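Local atomic coordinates of beta-Ala-His dipeptidase (Homo sapiens, PDB entry 3DLJ), a protein that hydrolyses Xaa-His dipeptides, most actively carnosine and anserine, using two zinc ions in each subunit of a homodimer. Residues V73-Q78 with L86-V91; E276-T281 with V356-V361; E14-Y19 with R159-D164; Y137-T142 with Q458-N463. One frame throughout, in Å; residues are numbered along the deposited sequence.

Contact 1: residues V73-Q78 with L86-V91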
loop_
_atom_site.group_PDB
_atom_site.type_symbol
_atom_site.label_atom_id
_atom_site.label_comp_id
_atom_site.label_asym_id
_atom_site.label_seq_id
_atom_site.Cartn_x
_atom_site.Cartn_y
_atom_site.Cartn_z
ATOM N N VAL A 73 3.662 4.202 -21.970
ATOM C CA VAL A 73 2.431 3.768 -22.629
ATOM C C VAL A 73 1.270 4.730 -22.353
ATOM O O VAL A 73 0.896 4.954 -21.195
ATOM C CB VAL A 73 2.020 2.354 -22.119
ATOM C CG1 VAL A 73 0.718 1.885 -22.769
ATOM C CG2 VAL A 73 3.153 1.351 -22.328
ATOM N N ASP A 74 0.689 5.276 -23.420
ATOM C CA ASP A 74 -0.471 6.151 -23.305
ATOM C C ASP A 74 -1.661 5.359 -22.732
ATOM O O ASP A 74 -2.025 4.298 -23.251
ATOM C CB ASP A 74 -0.797 6.785 -24.668
ATOM N N MET A 75 -2.241 5.857 -21.642
ATOM C CA MET A 75 -3.285 5.121 -20.929
ATOM C C MET A 75 -4.723 5.632 -21.171
ATOM O O MET A 75 -5.693 4.976 -20.770
ATOM C CB MET A 75 -2.986 5.089 -19.422
ATOM C CG MET A 75 -1.622 4.499 -19.046
ATOM S SD MET A 75 -1.405 2.808 -19.621
ATOM C CE MET A 75 -2.325 1.891 -18.379
ATOM N N GLY A 76 -4.852 6.793 -21.819
ATOM C CA GLY A 76 -6.163 7.378 -22.118
ATOM C C GLY A 76 -6.851 7.997 -20.905
ATOM O O GLY A 76 -6.224 8.149 -19.866
ATOM N N PRO A 77 -8.149 8.368 -21.040
ATOM C CA PRO A 77 -8.925 9.086 -20.009
ATOM C C PRO A 77 -9.379 8.284 -18.783
ATOM O O PRO A 77 -9.616 7.073 -18.858
ATOM C CB PRO A 77 -10.161 9.597 -20.776
ATOM C CG PRO A 77 -9.861 9.348 -22.242
ATOM C CD PRO A 77 -8.945 8.168 -22.263
ATOM N N GLN A 78 -9.485 8.993 -17.664
ATOM C CA GLN A 78 -10.068 8.479 -16.452
ATOM C C GLN A 78 -11.461 9.102 -16.336
ATOM O O GLN A 78 -11.591 10.311 -16.104
ATOM C CB GLN A 78 -9.207 8.888 -15.253
ATOM C CG GLN A 78 -9.720 8.440 -13.895
ATOM C CD GLN A 78 -9.019 9.148 -12.739
ATOM O OE1 GLN A 78 -8.297 10.120 -12.941
ATOM N NE2 GLN A 78 -9.232 8.660 -11.528
ATOM N N LEU A 86 -10.253 13.001 -16.762
ATOM C CA LEU A 86 -8.844 13.423 -16.621
ATOM C C LEU A 86 -7.963 12.414 -17.359
ATOM O O LEU A 86 -8.295 11.222 -17.385
ATOM C CB LEU A 86 -8.421 13.448 -15.144
ATOM C CG LEU A 86 -8.666 14.689 -14.282
ATOM C CD1 LEU A 86 -8.345 14.368 -12.840
ATOM C CD2 LEU A 86 -7.874 15.909 -14.761
ATOM N N PRO A 87 -6.839 12.873 -17.943
ATOM C CA PRO A 87 -5.872 11.929 -18.522
ATOM C C PRO A 87 -5.223 11.077 -17.440
ATOM O O PRO A 87 -4.927 11.586 -16.364
ATOM C CB PRO A 87 -4.815 12.833 -19.159
ATOM C CG PRO A 87 -5.405 14.180 -19.189
ATOM C CD PRO A 87 -6.390 14.267 -18.090
ATOM N N ILE A 88 -5.029 9.794 -17.727
ATOM C CA ILE A 88 -4.253 8.906 -16.857
ATOM C C ILE A 88 -2.779 9.065 -17.237
ATOM O O ILE A 88 -2.465 9.183 -18.438
ATOM C CB ILE A 88 -4.698 7.431 -17.015
ATOM C CG1 ILE A 88 -6.177 7.271 -16.642
ATOM C CG2 ILE A 88 -3.871 6.491 -16.166
ATOM C CD1 ILE A 88 -6.864 6.139 -17.425
ATOM N N PRO A 89 -1.875 9.133 -16.224
ATOM C CA PRO A 89 -0.426 9.111 -16.447
ATOM C C PRO A 89 0.057 7.844 -17.150
ATOM O O PRO A 89 -0.481 6.759 -16.881
ATOM C CB PRO A 89 0.150 9.168 -15.021
ATOM C CG PRO A 89 -0.950 8.730 -14.148
ATOM C CD PRO A 89 -2.173 9.318 -14.791
ATOM N N PRO A 90 1.077 7.974 -18.028
ATOM C CA PRO A 90 1.570 6.816 -18.762
ATOM C C PRO A 90 2.134 5.767 -17.832
ATOM O O PRO A 90 2.504 6.072 -16.690
ATOM C CB PRO A 90 2.670 7.393 -19.676
ATOM C CG PRO A 90 3.091 8.662 -19.034
ATOM C CD PRO A 90 1.816 9.199 -18.388
ATOM N N VAL A 91 2.143 4.527 -18.296
ATOM C CA VAL A 91 2.789 3.478 -17.553
ATOM C C VAL A 91 4.169 3.292 -18.198
ATOM O O VAL A 91 4.282 3.205 -19.421
ATOM C CB VAL A 91 1.971 2.175 -17.536
ATOM C CG1 VAL A 91 2.828 1.028 -17.037
ATOM C CG2 VAL A 91 0.728 2.329 -16.628
HETATM O O HOH W 1 -1.030 8.316 -20.311
#
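Val73-Gln78 and Leu86-Val91 run in opposite directions, with antiparallel hydrogen-bonded pairs at Val73-Val91 and Gln78-Leu86. The Gln78-Leu86 pair belongs to a small beta hairpin, strands 77-79 and 85-87. The Val73-Val91 pair ties strand 69-73 to strand 91-96 at one side of the large mixed sheet. Val73 N reaches Val91 O at 2.8 Å and almost straight, 174°. Ile88 N also bonds to Gly76 O, at 3.0 Å. Pro89 and Pro90 have no N-H to give, and between the two pairs a water bridges the segments, accepting from Met75 N and donating to Ile88 O.

Met75 reaches from Ile88 to Val91. Its chain bends at chi2 and chi3, which carries Met75 CE to Val91 CG2 at 3.5 Å. Nearer the backbone, Met75 CB lies 3.7 Å from Ile88 CG2. Gln78 and Leu86 project from the same face of the hairpin. The Gln78 amide turns to Arg49 on helix 46-65, which bonds its OE1. Leu187 of helix 184-191 covers Val73, Met75 and Val91. The side chain of Pro89 lies about 6 Å from that of Asp112, a probable active-site residue. Ile88 uses its other branch on Gln78, with CG1 3.7 Å from Gln78 CB.

Contact 2: residues E276-T281 with V356-V361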
loop_
_atom_site.group_PDB
_atom_site.type_symbol
_atom_site.label_atom_id
_atom_site.label_comp_id
_atom_site.label_asym_id
_atom_site.label_seq_id
_atom_site.Cartn_x
_atom_site.Cartn_y
_atom_site.Cartn_z
ATOM N N GLU A 276 -16.803 -18.322 7.659
ATOM C CA GLU A 276 -15.854 -18.925 6.739
ATOM C C GLU A 276 -14.373 -18.643 7.021
ATOM O O GLU A 276 -13.515 -19.037 6.220
ATOM C CB GLU A 276 -16.222 -18.577 5.283
ATOM C CG GLU A 276 -17.613 -19.084 4.850
ATOM C CD GLU A 276 -17.798 -19.067 3.336
ATOM O OE1 GLU A 276 -17.366 -20.054 2.669
ATOM O OE2 GLU A 276 -18.370 -18.069 2.815
ATOM N N VAL A 277 -14.062 -17.983 8.142
ATOM C CA VAL A 277 -12.653 -17.790 8.553
ATOM C C VAL A 277 -12.033 -19.155 8.832
ATOM O O VAL A 277 -12.641 -19.963 9.530
ATOM C CB VAL A 277 -12.508 -16.873 9.813
ATOM C CG1 VAL A 277 -11.024 -16.623 10.143
ATOM C CG2 VAL A 277 -13.265 -15.539 9.639
ATOM N N VAL A 278 -10.846 -19.447 8.293
ATOM C CA VAL A 278 -10.264 -20.782 8.557
ATOM C C VAL A 278 -10.008 -20.989 10.054
ATOM O O VAL A 278 -9.572 -20.049 10.738
ATOM C CB VAL A 278 -8.981 -21.129 7.742
ATOM C CG1 VAL A 278 -9.294 -21.200 6.262
ATOM C CG2 VAL A 278 -7.868 -20.171 8.013
ATOM N N PRO A 279 -10.274 -22.212 10.557
ATOM C CA PRO A 279 -10.038 -22.503 11.970
ATOM C C PRO A 279 -8.562 -22.371 12.324
ATOM O O PRO A 279 -7.704 -22.820 11.564
ATOM C CB PRO A 279 -10.480 -23.977 12.117
ATOM C CG PRO A 279 -11.338 -24.255 10.948
ATOM C CD PRO A 279 -10.791 -23.395 9.835
ATOM N N LEU A 280 -8.283 -21.732 13.456
ATOM C CA LEU A 280 -6.941 -21.701 14.019
ATOM C C LEU A 280 -6.520 -23.108 14.436
ATOM O O LEU A 280 -7.284 -23.801 15.134
ATOM C CB LEU A 280 -6.888 -20.750 15.219
ATOM C CG LEU A 280 -5.513 -20.467 15.822
ATOM C CD1 LEU A 280 -4.500 -20.038 14.768
ATOM C CD2 LEU A 280 -5.629 -19.428 16.931
ATOM N N THR A 281 -5.335 -23.537 13.977
ATOM C CA THR A 281 -4.762 -24.849 14.334
ATOM C C THR A 281 -3.498 -24.688 15.175
ATOM O O THR A 281 -2.900 -23.620 15.219
ATOM C CB THR A 281 -4.410 -25.738 13.092
ATOM O OG1 THR A 281 -3.447 -25.088 12.251
ATOM C CG2 THR A 281 -5.651 -26.079 12.278
ATOM N N VAL A 356 -9.886 -12.275 5.184
ATOM C CA VAL A 356 -8.900 -13.324 5.369
ATOM C C VAL A 356 -9.483 -14.653 4.831
ATOM O O VAL A 356 -10.693 -14.771 4.644
ATOM C CB VAL A 356 -8.495 -13.472 6.875
ATOM C CG1 VAL A 356 -7.923 -12.167 7.404
ATOM C CG2 VAL A 356 -9.688 -13.934 7.728
ATOM N N PRO A 357 -8.620 -15.635 4.536
ATOM C CA PRO A 357 -9.102 -16.980 4.219
ATOM C C PRO A 357 -10.039 -17.533 5.305
ATOM O O PRO A 357 -9.729 -17.392 6.489
ATOM C CB PRO A 357 -7.816 -17.810 4.155
ATOM C CG PRO A 357 -6.731 -16.844 3.878
ATOM C CD PRO A 357 -7.149 -15.518 4.418
ATOM N N HIS A 358 -11.168 -18.143 4.932
ATOM C CA HIS A 358 -11.613 -18.303 3.544
ATOM C C HIS A 358 -12.841 -17.458 3.181
ATOM O O HIS A 358 -13.778 -17.971 2.587
ATOM C CB HIS A 358 -11.924 -19.777 3.258
ATOM C CG HIS A 358 -10.726 -20.569 2.851
ATOM N ND1 HIS A 358 -10.554 -21.894 3.194
ATOM C CD2 HIS A 358 -9.620 -20.211 2.149
ATOM C CE1 HIS A 358 -9.399 -22.323 2.711
ATOM N NE2 HIS A 358 -8.813 -21.320 2.076
ATOM N N MET A 359 -12.828 -16.169 3.521
ATOM C CA MET A 359 -14.011 -15.312 3.323
ATOM C C MET A 359 -14.353 -14.999 1.844
ATOM O O MET A 359 -13.492 -14.621 1.059
ATOM C CB MET A 359 -13.871 -14.005 4.133
ATOM C CG MET A 359 -13.633 -14.213 5.646
ATOM S SD MET A 359 -13.198 -12.707 6.554
ATOM C CE MET A 359 -14.826 -11.940 6.724
ATOM N N ASN A 360 -15.632 -15.115 1.505
ATOM C CA ASN A 360 -16.146 -14.706 0.197
ATOM C C ASN A 360 -16.610 -13.224 0.139
ATOM O O ASN A 360 -17.487 -12.808 0.898
ATOM C CB ASN A 360 -17.290 -15.637 -0.213
ATOM C CG ASN A 360 -17.761 -15.387 -1.635
ATOM O OD1 ASN A 360 -18.766 -14.708 -1.855
ATOM N ND2 ASN A 360 -17.015 -15.917 -2.614
ATOM N N VAL A 361 -16.025 -12.460 -0.787
ATOM C CA VAL A 361 -16.399 -11.063 -1.037
ATOM C C VAL A 361 -17.909 -10.860 -1.270
ATOM O O VAL A 361 -18.519 -9.945 -0.708
ATOM C CB VAL A 361 -15.590 -10.463 -2.238
ATOM C CG1 VAL A 361 -16.060 -9.066 -2.563
ATOM C CG2 VAL A 361 -14.105 -10.421 -1.938
#
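Val277 and Val278 pack against a tight turn, Val356-Met359, that links strand 346-355 to helix 361-377. The Pro357-His358 peptide is cis, a rare non-proline case. Met359 N closes the turn on Val356 O at 2.8 Å. Segment 276-281 is an irregular loop leading to helix 282-289.

Two backbone hydrogen bonds join loop and turn. His358 N gives to Glu276 O at 2.8 Å. Val278 N gives to Pro357 O at 3.0 Å, so both peptides around Val277 are held by the turn. Val278 O turns elsewhere, to Arg321.

The apolar contacts are made by the valines. Val277 splits its two branches: CG1 meets Val356 CG2 at 3.9 Å, and CG2 lies 4.2 Å from Met359 SD. With CG1 anti to the backbone N (chi1 -176°), each methyl has its own partner. Pro323 covers Val356 and Met359 from outside the two segments.

Of the polar side chains, Glu276 and Asn360 run side by side, and Asn360 OD1 caps helix 361-377 at Ala363 N.

One CH-pi contact is present. Val278 CG1 stands over the face of the His358 ring, 3.7 Å from its centroid and closest to ND1, at 3.4 Å.

Contact 3: residues E14-Y19 with R159-D164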
loop_
_atom_site.group_PDB
_atom_site.type_symbol
_atom_site.label_atom_id
_atom_site.label_comp_id
_atom_site.label_asym_id
_atom_site.label_seq_id
_atom_site.Cartn_x
_atom_site.Cartn_y
_atom_site.Cartn_z
ATOM N N GLU A 14 31.133 -6.068 -2.902
ATOM C CA GLU A 14 31.936 -5.204 -2.064
ATOM C C GLU A 14 32.058 -3.829 -2.705
ATOM O O GLU A 14 31.881 -2.835 -2.027
ATOM C CB GLU A 14 33.335 -5.806 -1.851
ATOM C CG GLU A 14 34.001 -5.381 -0.534
ATOM N N LYS A 15 32.338 -3.788 -4.010
ATOM C CA LYS A 15 32.553 -2.541 -4.741
ATOM C C LYS A 15 31.242 -1.827 -4.950
ATOM O O LYS A 15 31.174 -0.615 -4.766
ATOM C CB LYS A 15 33.249 -2.797 -6.083
ATOM C CG LYS A 15 34.744 -2.593 -6.003
ATOM C CD LYS A 15 35.537 -3.829 -6.377
ATOM C CE LYS A 15 36.992 -3.684 -5.963
ATOM N NZ LYS A 15 37.736 -4.964 -6.063
ATOM N N VAL A 16 30.206 -2.585 -5.324
ATOM C CA VAL A 16 28.824 -2.083 -5.402
ATOM C C VAL A 16 28.361 -1.487 -4.067
ATOM O O VAL A 16 27.810 -0.411 -4.045
ATOM C CB VAL A 16 27.829 -3.188 -5.879
ATOM C CG1 VAL A 16 26.399 -2.773 -5.628
ATOM C CG2 VAL A 16 28.011 -3.470 -7.341
ATOM N N PHE A 17 28.620 -2.187 -2.968
ATOM C CA PHE A 17 28.288 -1.722 -1.609
ATOM C C PHE A 17 29.066 -0.462 -1.243
ATOM O O PHE A 17 28.495 0.467 -0.665
ATOM C CB PHE A 17 28.570 -2.817 -0.567
ATOM C CG PHE A 17 27.506 -3.900 -0.483
ATOM C CD1 PHE A 17 26.615 -4.137 -1.533
ATOM C CD2 PHE A 17 27.413 -4.702 0.654
ATOM C CE1 PHE A 17 25.659 -5.142 -1.452
ATOM C CE2 PHE A 17 26.447 -5.708 0.747
ATOM C CZ PHE A 17 25.578 -5.932 -0.312
ATOM N N GLN A 18 30.364 -0.448 -1.563
ATOM C CA GLN A 18 31.211 0.730 -1.384
ATOM C C GLN A 18 30.610 1.926 -2.118
ATOM O O GLN A 18 30.515 2.997 -1.546
ATOM C CB GLN A 18 32.647 0.505 -1.906
ATOM C CG GLN A 18 33.473 -0.573 -1.227
ATOM C CD GLN A 18 34.804 -0.893 -1.986
ATOM O OE1 GLN A 18 35.358 -0.044 -2.730
ATOM N NE2 GLN A 18 35.312 -2.104 -1.784
ATOM N N TYR A 19 30.241 1.734 -3.389
ATOM C CA TYR A 19 29.603 2.775 -4.231
ATOM C C TYR A 19 28.356 3.357 -3.552
ATOM O O TYR A 19 28.222 4.571 -3.404
ATOM C CB TYR A 19 29.266 2.223 -5.640
ATOM C CG TYR A 19 28.729 3.249 -6.621
ATOM C CD1 TYR A 19 29.561 3.862 -7.571
ATOM C CD2 TYR A 19 27.386 3.619 -6.589
ATOM C CE1 TYR A 19 29.048 4.823 -8.480
ATOM C CE2 TYR A 19 26.877 4.555 -7.457
ATOM C CZ TYR A 19 27.699 5.161 -8.399
ATOM O OH TYR A 19 27.110 6.096 -9.233
ATOM N N ARG A 159 25.876 -0.237 -13.064
ATOM C CA ARG A 159 26.048 0.509 -14.311
ATOM C C ARG A 159 27.231 1.500 -14.269
ATOM O O ARG A 159 28.061 1.533 -15.185
ATOM C CB ARG A 159 24.732 1.216 -14.690
ATOM C CG ARG A 159 23.540 0.258 -14.990
ATOM C CD ARG A 159 23.724 -0.568 -16.289
ATOM N NE ARG A 159 23.870 0.321 -17.436
ATOM C CZ ARG A 159 24.695 0.125 -18.459
ATOM N NH1 ARG A 159 25.475 -0.955 -18.497
ATOM N NH2 ARG A 159 24.760 1.026 -19.438
ATOM N N ALA A 160 27.289 2.316 -13.216
ATOM C CA ALA A 160 28.409 3.236 -12.999
ATOM C C ALA A 160 29.765 2.501 -12.959
ATOM O O ALA A 160 30.746 2.985 -13.507
ATOM C CB ALA A 160 28.195 4.024 -11.734
ATOM N N LEU A 161 29.810 1.334 -12.327
ATOM C CA LEU A 161 31.053 0.560 -12.208
ATOM C C LEU A 161 31.361 -0.371 -13.386
ATOM O O LEU A 161 32.361 -1.079 -13.367
ATOM C CB LEU A 161 31.058 -0.248 -10.901
ATOM C CG LEU A 161 30.938 0.553 -9.603
ATOM C CD1 LEU A 161 30.706 -0.351 -8.409
ATOM C CD2 LEU A 161 32.150 1.449 -9.400
ATOM N N GLU A 162 30.519 -0.347 -14.413
ATOM C CA GLU A 162 30.641 -1.242 -15.572
ATOM C C GLU A 162 30.728 -2.697 -15.122
ATOM O O GLU A 162 31.452 -3.517 -15.689
ATOM C CB GLU A 162 31.827 -0.855 -16.472
ATOM C CG GLU A 162 31.742 0.567 -17.015
ATOM C CD GLU A 162 33.088 1.104 -17.479
ATOM O OE1 GLU A 162 33.703 0.478 -18.375
ATOM O OE2 GLU A 162 33.520 2.161 -16.954
ATOM N N GLN A 163 29.983 -2.999 -14.073
ATOM C CA GLN A 163 29.811 -4.354 -13.674
ATOM C C GLN A 163 28.522 -4.906 -14.307
ATOM O O GLN A 163 27.454 -4.301 -14.227
ATOM C CB GLN A 163 29.827 -4.492 -12.154
ATOM C CG GLN A 163 29.721 -5.948 -11.689
ATOM C CD GLN A 163 29.949 -6.127 -10.203
ATOM O OE1 GLN A 163 30.495 -5.237 -9.534
ATOM N NE2 GLN A 163 29.550 -7.302 -9.673
ATOM N N ASP A 164 28.687 -6.033 -14.985
ATOM C CA ASP A 164 27.632 -6.878 -15.483
ATOM C C ASP A 164 26.561 -7.071 -14.412
ATOM O O ASP A 164 26.864 -7.497 -13.285
ATOM C CB ASP A 164 28.257 -8.239 -15.846
ATOM C CG ASP A 164 27.274 -9.191 -16.536
ATOM O OD1 ASP A 164 26.759 -8.827 -17.628
ATOM O OD2 ASP A 164 27.051 -10.316 -15.994
#
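Lys15 O takes a hydrogen bond from Tyr19 N at 2.9 Å, one turn further along helix 13-22, and the CD1 methyl of Leu161 rests against the same oxygen at 3.7 Å. No hydrogen bond crosses between the two segments. Leu161 is the main intruder. CD1 touches the helix backbone, lying 3.8 Å from Val16 N. Its other methyl, CD2, approaches Tyr19 CD1 at 4.0 Å. The two side chains run antiparallel alongside each other.

Tyr19 has CG anti to the backbone N (chi1 -174°), and this swings the ring out from its helix to the end of helix 141-160. There the ring meets Ala160 obliquely, with CE1 3.5 Å and OH 3.4 Å from Ala160 CB. Helix 141-160 finishes here in a Schellman motif. Glu162 takes a positive phi of 53°, and its N bonds back to Arg159 O. The contact thus sets the N-terminal helix 13-22 beside this helix end, at the protein surface. Were Tyr19 replaced by an alanine, Ala160 CB and Leu161 CD2 would probably lose their cover, and His23 would lose the ring it stacks on. Val16 reaches further inward, where it touches Ala157 and Phe158 of helix 141-160 and Ala475 of helix 464-482. The extended side chain of Gln163 crosses Val16 at about a right angle.

Contact 4: residues Y137-T142 with Q458-N463; sequences YGRGAT and QNEKIN
Glu460 and Arg139 cross at about a right angle, with the carboxylate and guanidinium planes 31° apart. An extended chain, with CG opposite the backbone N (chi1 -177°), carries the Glu460 carboxylate into the turn of 138-142. OE1 accepts a hydrogen bond from Arg139 NH2 at 2.9 Å, part of a salt bridge, on its anti lone pair and at the edge of the guanidinium. Gly140 N comes to the same oxygen from above the carboxylate plane, at 3.0 Å. OE2 accepts from Thr142 N on the anti side, at 3.0 Å, and from Asp143 N.

The turn is type II, Gly138 to Ala141, leading into helix 141-160. Gly140 (phi 90°) would crowd any side chain against the carbonyl O of Arg139. Asp143 binds both zinc ions, so Glu460 holds the backbone of a metal ligand. With a glutamine here, the Arg139 guanidinium would probably lose its charged mate, and an NH2 would be likely to face backbone N-H groups. Arg139 is also held by Gln114 O, Pro115 O and Ser457 O.

Tyr137 and Lys461 form a non-hydrogen-bonded antiparallel pair in a three-stranded sheet. Beside it, Gly138 N bonds to Glu460 O at 2.8 Å. Lys461 CB sits over one Tyr137 ring face, 3.9 Å from its centroid. Asn459 O meets the ring edge, 3.4 Å from Tyr137 CE2. Ala141 CB touches Ile462 CG2 at 4.0 Å.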
loop_
_atom_site.group_PDB
_atom_site.type_symbol
_atom_site.label_atom_id
_atom_site.label_comp_id
_atom_site.label_asym_id
_atom_site.label_seq_id
_atom_site.Cartn_x
_atom_site.Cartn_y
_atom_site.Cartn_z
ATOM N N TYR A 137 11.677 12.654 6.122
ATOM C CA TYR A 137 10.240 12.942 6.207
ATOM C C TYR A 137 9.710 13.585 4.937
ATOM O O TYR A 137 10.294 14.545 4.440
ATOM C CB TYR A 137 9.961 13.878 7.383
ATOM C CG TYR A 137 9.985 13.186 8.716
ATOM C CD1 TYR A 137 11.112 13.213 9.524
ATOM C CD2 TYR A 137 8.859 12.514 9.179
ATOM C CE1 TYR A 137 11.118 12.571 10.762
ATOM C CE2 TYR A 137 8.862 11.870 10.398
ATOM C CZ TYR A 137 9.974 11.911 11.184
ATOM O OH TYR A 137 9.936 11.246 12.394
ATOM N N GLY A 138 8.592 13.067 4.425
ATOM C CA GLY A 138 8.015 13.592 3.214
ATOM C C GLY A 138 6.993 12.640 2.658
ATOM O O GLY A 138 7.084 11.422 2.876
ATOM N N ARG A 139 6.017 13.178 1.941
ATOM C CA ARG A 139 5.008 12.335 1.304
ATOM C C ARG A 139 5.613 11.515 0.146
ATOM O O ARG A 139 6.228 12.067 -0.769
ATOM C CB ARG A 139 3.808 13.186 0.836
ATOM C CG ARG A 139 2.864 12.453 -0.098
ATOM C CD ARG A 139 2.184 11.221 0.602
ATOM N NE ARG A 139 1.034 11.644 1.407
ATOM C CZ ARG A 139 0.872 11.435 2.715
ATOM N NH1 ARG A 139 -0.224 11.896 3.296
ATOM N NH2 ARG A 139 1.772 10.754 3.450
ATOM N N GLY A 140 5.423 10.195 0.197
ATOM C CA GLY A 140 6.014 9.283 -0.794
ATOM C C GLY A 140 7.394 8.750 -0.435
ATOM O O GLY A 140 7.986 8.015 -1.226
ATOM N N ALA A 141 7.926 9.130 0.728
ATOM C CA ALA A 141 9.276 8.683 1.144
ATOM C C ALA A 141 9.373 7.170 1.229
ATOM O O ALA A 141 10.323 6.583 0.717
ATOM C CB ALA A 141 9.698 9.321 2.486
ATOM N N THR A 142 8.397 6.549 1.893
ATOM C CA THR A 142 8.283 5.082 1.954
ATOM C C THR A 142 7.277 4.547 0.885
ATOM O O THR A 142 7.477 3.477 0.323
ATOM C CB THR A 142 7.891 4.590 3.381
ATOM O OG1 THR A 142 8.527 3.332 3.649
ATOM C CG2 THR A 142 6.387 4.408 3.525
ATOM N N GLN A 458 0.058 11.758 8.159
ATOM C CA GLN A 458 0.890 12.928 8.397
ATOM C C GLN A 458 2.240 12.438 8.872
ATOM O O GLN A 458 2.316 11.447 9.599
ATOM C CB GLN A 458 0.299 13.825 9.494
ATOM C CG GLN A 458 -1.198 14.015 9.433
ATOM C CD GLN A 458 -1.938 13.048 10.333
ATOM O OE1 GLN A 458 -1.618 11.866 10.395
ATOM N NE2 GLN A 458 -2.936 13.559 11.050
ATOM N N ASN A 459 3.291 13.144 8.464
ATOM C CA ASN A 459 4.665 12.873 8.910
ATOM C C ASN A 459 5.176 11.484 8.513
ATOM O O ASN A 459 5.842 10.801 9.298
ATOM C CB ASN A 459 4.798 13.177 10.413
ATOM C CG ASN A 459 4.326 14.593 10.757
ATOM O OD1 ASN A 459 4.833 15.562 10.202
ATOM N ND2 ASN A 459 3.337 14.710 11.632
ATOM N N GLU A 460 4.826 11.074 7.291
ATOM C CA GLU A 460 5.448 9.943 6.600
ATOM C C GLU A 460 6.961 10.148 6.470
ATOM O O GLU A 460 7.410 11.244 6.209
ATOM C CB GLU A 460 4.862 9.793 5.184
ATOM C CG GLU A 460 5.420 8.584 4.458
ATOM C CD GLU A 460 4.957 8.437 3.043
ATOM O OE1 GLU A 460 3.960 9.101 2.617
ATOM O OE2 GLU A 460 5.579 7.600 2.347
ATOM N N LYS A 461 7.723 9.076 6.624
ATOM C CA LYS A 461 9.180 9.098 6.453
ATOM C C LYS A 461 9.619 7.743 5.908
ATOM O O LYS A 461 8.860 6.766 5.950
ATOM C CB LYS A 461 9.887 9.332 7.806
ATOM C CG LYS A 461 9.453 8.288 8.834
ATOM C CD LYS A 461 10.486 7.955 9.832
ATOM C CE LYS A 461 10.018 6.877 10.806
ATOM N NZ LYS A 461 10.490 5.527 10.398
ATOM N N ILE A 462 10.854 7.697 5.413
ATOM C CA ILE A 462 11.612 6.477 5.351
ATOM C C ILE A 462 12.902 6.753 6.118
ATOM O O ILE A 462 13.439 7.873 6.037
ATOM C CB ILE A 462 11.871 5.980 3.893
ATOM C CG1 ILE A 462 12.377 4.519 3.916
ATOM C CG2 ILE A 462 12.816 6.947 3.103
ATOM C CD1 ILE A 462 12.513 3.882 2.573
ATOM N N ASN A 463 13.381 5.772 6.895
ATOM C CA ASN A 463 14.706 5.899 7.513
ATOM C C ASN A 463 15.831 5.877 6.474
ATOM O O ASN A 463 15.803 5.065 5.551
ATOM C CB ASN A 463 14.955 4.799 8.564
ATOM C CG ASN A 463 13.906 4.789 9.658
ATOM O OD1 ASN A 463 13.231 5.785 9.893
ATOM N ND2 ASN A 463 13.768 3.663 10.339
#

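In the fold
Contact 4 lies beside the zinc site and contact 1 approaches Asp112; contacts 2 and 3 lie away from the annotated sites. The centres of contacts 3 and 4 are about 28 Å apart. Both use helix 141-160: contact 4 at its start, contact 3 at its end. Their segments alternate along the chain, so residues near both termini are brought to one helix. Contact 1 falls between the segments of contact 3, and its centre is about 26 Å from that of contact 4. Contact 2 falls between the segments of contact 4, about 34 Å away between centres. The chain probably leaves the zinc-binding domain for another, as in M20 relatives, and returns by 458-463. No two contacts touch.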